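Side-chain contact in uroporphyrinogen III cosynthase (HemD) (Helicobacter pylori, PDB 3P9Z), which probably catalyses the cyclization of linear hydroxymethylbilane to the macrocyclic uroporphyrinogen III, a step of porphyrin biosynthesis: residues 51-56 and 60-65. Sequence-based numbering, arbitrary orientation. Where two conformers were deposited one is given.
Sequences SLLETL and PKLKML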
ATOM      1  N   SER A  51       8.036  -8.237  -3.310  1.00 28.35           N
ATOM      2  CA  SER A  51       8.176  -8.564  -4.711  1.00 28.52           C
ATOM      3  C   SER A  51       9.599  -9.016  -5.023  1.00 28.73           C
ATOM      4  O   SER A  51       9.786 -10.043  -5.663  1.00 29.33           O
ATOM      5  CB  SER A  51       7.812  -7.357  -5.584  1.00 28.43           C
ATOM      6  OG  SER A  51       7.963  -7.683  -6.968  1.00 29.46           O
ATOM      7  N   LEU A  52      10.597  -8.251  -4.584  1.00 29.05           N
ATOM      8  CA  LEU A  52      12.009  -8.614  -4.830  1.00 29.23           C
ATOM      9  C   LEU A  52      12.367  -9.962  -4.203  1.00 29.70           C
ATOM     10  O   LEU A  52      12.927 -10.829  -4.866  1.00 29.86           O
ATOM     11  CB  LEU A  52      12.961  -7.514  -4.329  1.00 28.84           C
ATOM     12  CG  LEU A  52      12.940  -6.162  -5.048  1.00 27.67           C
ATOM     13  CD1 LEU A  52      13.917  -5.222  -4.370  1.00 28.42           C
ATOM     14  CD2 LEU A  52      13.263  -6.295  -6.544  1.00 25.67           C
ATOM     15  N   LEU A  53      12.003 -10.134  -2.937  1.00 30.42           N
ATOM     16  CA  LEU A  53      12.185 -11.395  -2.224  1.00 31.22           C
ATOM     17  C   LEU A  53      11.639 -12.638  -2.967  1.00 31.84           C
ATOM     18  O   LEU A  53      12.291 -13.690  -2.992  1.00 31.98           O
ATOM     19  CB  LEU A  53      11.566 -11.291  -0.823  1.00 31.25           C
ATOM     20  CG  LEU A  53      12.272 -10.316   0.126  1.00 30.97           C
ATOM     21  CD1 LEU A  53      11.485 -10.161   1.411  1.00 29.70           C
ATOM     22  CD2 LEU A  53      13.700 -10.781   0.430  1.00 29.90           C
ATOM     23  N   GLU A  54      10.460 -12.505  -3.574  1.00 32.35           N
ATOM     24  CA  GLU A  54       9.819 -13.617  -4.272  1.00 33.15           C
ATOM     25  C   GLU A  54      10.365 -13.878  -5.678  1.00 32.73           C
ATOM     26  O   GLU A  54      10.729 -15.011  -5.997  1.00 32.91           O
ATOM     27  CB  GLU A  54       8.290 -13.446  -4.313  1.00 33.06           C
ATOM     28  CG  GLU A  54       7.575 -14.633  -4.946  1.00 37.66           C
ATOM     29  CD  GLU A  54       6.057 -14.600  -4.795  1.00 43.68           C
ATOM     30  OE1 GLU A  54       5.566 -14.505  -3.643  1.00 45.69           O
ATOM     31  OE2 GLU A  54       5.355 -14.692  -5.837  1.00 46.24           O
ATOM     32  N   THR A  55      10.407 -12.847  -6.524  1.00 32.30           N
ATOM     33  CA  THR A  55      10.793 -13.030  -7.923  1.00 32.22           C
ATOM     34  C   THR A  55      12.288 -13.325  -8.073  1.00 32.70           C
ATOM     35  O   THR A  55      12.716 -13.841  -9.102  1.00 32.43           O
ATOM     36  CB  THR A  55      10.482 -11.797  -8.785  1.00 31.89           C
ATOM     37  OG1 THR A  55      11.233 -10.689  -8.286  1.00 32.29           O
ATOM     38  CG2 THR A  55       8.981 -11.461  -8.779  1.00 32.12           C
ATOM     39  N   LEU A  56      13.072 -12.979  -7.052  1.00 33.32           N
ATOM     40  CA  LEU A  56      14.531 -13.108  -7.113  1.00 34.13           C
ATOM     41  C   LEU A  56      15.115 -14.006  -6.018  1.00 34.65           C
ATOM     42  O   LEU A  56      16.313 -13.966  -5.783  1.00 34.78           O
ATOM     43  CB  LEU A  56      15.201 -11.717  -7.052  1.00 33.93           C
ATOM     44  CG  LEU A  56      14.899 -10.678  -8.136  1.00 33.21           C
ATOM     45  CD1 LEU A  56      15.517  -9.353  -7.746  1.00 33.74           C
ATOM     46  CD2 LEU A  56      15.395 -11.124  -9.521  1.00 33.50           C
ATOM     47  N   PRO A  60      21.577 -14.391  -7.451  1.00 40.45           N
ATOM     48  CA  PRO A  60      22.639 -13.444  -7.100  1.00 39.91           C
ATOM     49  C   PRO A  60      22.186 -11.981  -7.240  1.00 39.00           C
ATOM     50  O   PRO A  60      22.757 -11.105  -6.589  1.00 39.08           O
ATOM     51  CB  PRO A  60      23.770 -13.766  -8.101  1.00 40.30           C
ATOM     52  CG  PRO A  60      23.148 -14.619  -9.166  1.00 40.46           C
ATOM     53  CD  PRO A  60      22.003 -15.337  -8.504  1.00 40.62           C
ATOM     54  N   LYS A  61      21.167 -11.724  -8.062  1.00 37.67           N
ATOM     55  CA  LYS A  61      20.654 -10.367  -8.221  1.00 36.41           C
ATOM     56  C   LYS A  61      20.077  -9.827  -6.905  1.00 35.38           C
ATOM     57  O   LYS A  61      20.273  -8.661  -6.576  1.00 35.14           O
ATOM     58  CB  LYS A  61      19.647 -10.251  -9.375  1.00 36.60           C
ATOM     59  CG  LYS A  61      19.395  -8.785  -9.809  1.00 36.41           C
ATOM     60  CD  LYS A  61      18.414  -8.642 -10.971  1.00 35.65           C
ATOM     61  CE  LYS A  61      19.067  -8.945 -12.301  1.00 37.22           C
ATOM     62  NZ  LYS A  61      18.321  -8.380 -13.462  1.00 35.74           N
ATOM     63  N   LEU A  62      19.404 -10.692  -6.151  1.00 34.22           N
ATOM     64  CA  LEU A  62      18.859 -10.324  -4.861  1.00 33.03           C
ATOM     65  C   LEU A  62      19.960  -9.991  -3.843  1.00 32.61           C
ATOM     66  O   LEU A  62      19.838  -9.014  -3.093  1.00 31.06           O
ATOM     67  CB  LEU A  62      17.930 -11.421  -4.312  1.00 33.02           C
ATOM     68  CG  LEU A  62      17.381 -11.215  -2.884  1.00 33.10           C
ATOM     69  CD1 LEU A  62      16.575  -9.907  -2.766  1.00 32.12           C
ATOM     70  CD2 LEU A  62      16.560 -12.401  -2.430  1.00 31.35           C
ATOM     71  N   LYS A  63      21.013 -10.810  -3.804  1.00 32.48           N
ATOM     72  CA  LYS A  63      22.152 -10.538  -2.933  1.00 32.64           C
ATOM     73  C   LYS A  63      22.747  -9.170  -3.243  1.00 32.25           C
ATOM     74  O   LYS A  63      23.005  -8.400  -2.305  1.00 31.69           O
ATOM     75  CB  LYS A  63      23.238 -11.626  -3.027  1.00 33.68           C
ATOM     76  CG  LYS A  63      22.831 -13.012  -2.498  1.00 35.48           C
ATOM     77  CD  LYS A  63      22.174 -12.963  -1.099  1.00 39.83           C
ATOM     78  CE  LYS A  63      23.116 -12.437   0.000  1.00 42.17           C
ATOM     79  NZ  LYS A  63      22.361 -11.629   1.014  1.00 41.79           N
HETATM   80  N   MSE A  64      22.951  -8.863  -4.533  1.00 31.80           N
HETATM   81  CA  MSE A  64      23.436  -7.549  -4.965  0.50 32.48           C
HETATM   82  C   MSE A  64      22.552  -6.435  -4.399  1.00 31.42           C
HETATM   83  O   MSE A  64      23.039  -5.456  -3.837  1.00 31.21           O
HETATM   84  CB  MSE A  64      23.449  -7.460  -6.500  0.50 33.51           C
HETATM   85  CG  MSE A  64      24.442  -8.390  -7.213  0.50 37.49           C
HETATM   86 SE   MSE A  64      24.050  -8.541  -9.134  0.50 49.55          SE
HETATM   87  CE  MSE A  64      25.336  -9.943  -9.606  0.50 45.16           C
ATOM     88  N   LEU A  65      21.241  -6.591  -4.600  1.00 30.16           N
ATOM     89  CA  LEU A  65      20.254  -5.619  -4.132  1.00 29.19           C
ATOM     90  C   LEU A  65      20.262  -5.452  -2.606  1.00 29.03           C
ATOM     91  O   LEU A  65      20.087  -4.334  -2.091  1.00 29.23           O
ATOM     92  CB  LEU A  65      18.842  -5.995  -4.606  1.00 28.63           C
ATOM     93  CG  LEU A  65      18.457  -5.730  -6.066  1.00 27.62           C
ATOM     94  CD1 LEU A  65      17.088  -6.291  -6.294  1.00 28.18           C
ATOM     95  CD2 LEU A  65      18.472  -4.255  -6.444  1.00 25.81           C
TER
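Leu56 and Leu62 bring the two backbones to their closest point, with 5.6 Å between their CA atoms, where a short loop turns helix 46-55 back into helix 60-66. The axes of 51-55 and 60-65 run nearly antiparallel, at 153°, and come within 9.8 Å of each other. Leu56 is the first residue to leave helical backbone angles, although its N still donates to Leu52 O at 3.1 Å. Its CB points toward the second helix. There the CB atoms of Leu56 and Leu62 lie 3.9 Å apart, and Leu62 CB also rests on the carbonyl oxygen Leu56 O at 3.4 Å. Leu62 holds CG anti to its own backbone N (chi1 175°), which directs CG beside the Leu56 carbonyl; CD2, placed by the second torsion, lies over the face of that group and comes only loosely near Leu53 CD2.

The two segments are the arms of an antiparallel helical hairpin with a leucine-lined interface. In chain order it joins strand 40-43 to strand 70-72, which are parallel neighbours at one end of the sheet, so the pair makes up the crossover connection between them. Its inner face reaches that sheet: Leu52 touches Phe43, and Leu65 touches Leu41.

Leu65 CD1 touches two leucines of 51-56, one in the helix and one just past its end. It sits 3.7 Å from Leu56 CD1 and 3.8 Å from Leu52 CD2, and the Leu65 side chain meets each of those leucines at about a right angle. Leu52 offers CD1 to it as well, so both its methyls bear on one carbon. Lys61 CD passes Leu56 CD2 at 4.2 Å, the two side chains crossing obliquely; a bend at chi3 (-79°) then directs NZ away to the carbonyl oxygens of Leu31 and Leu33.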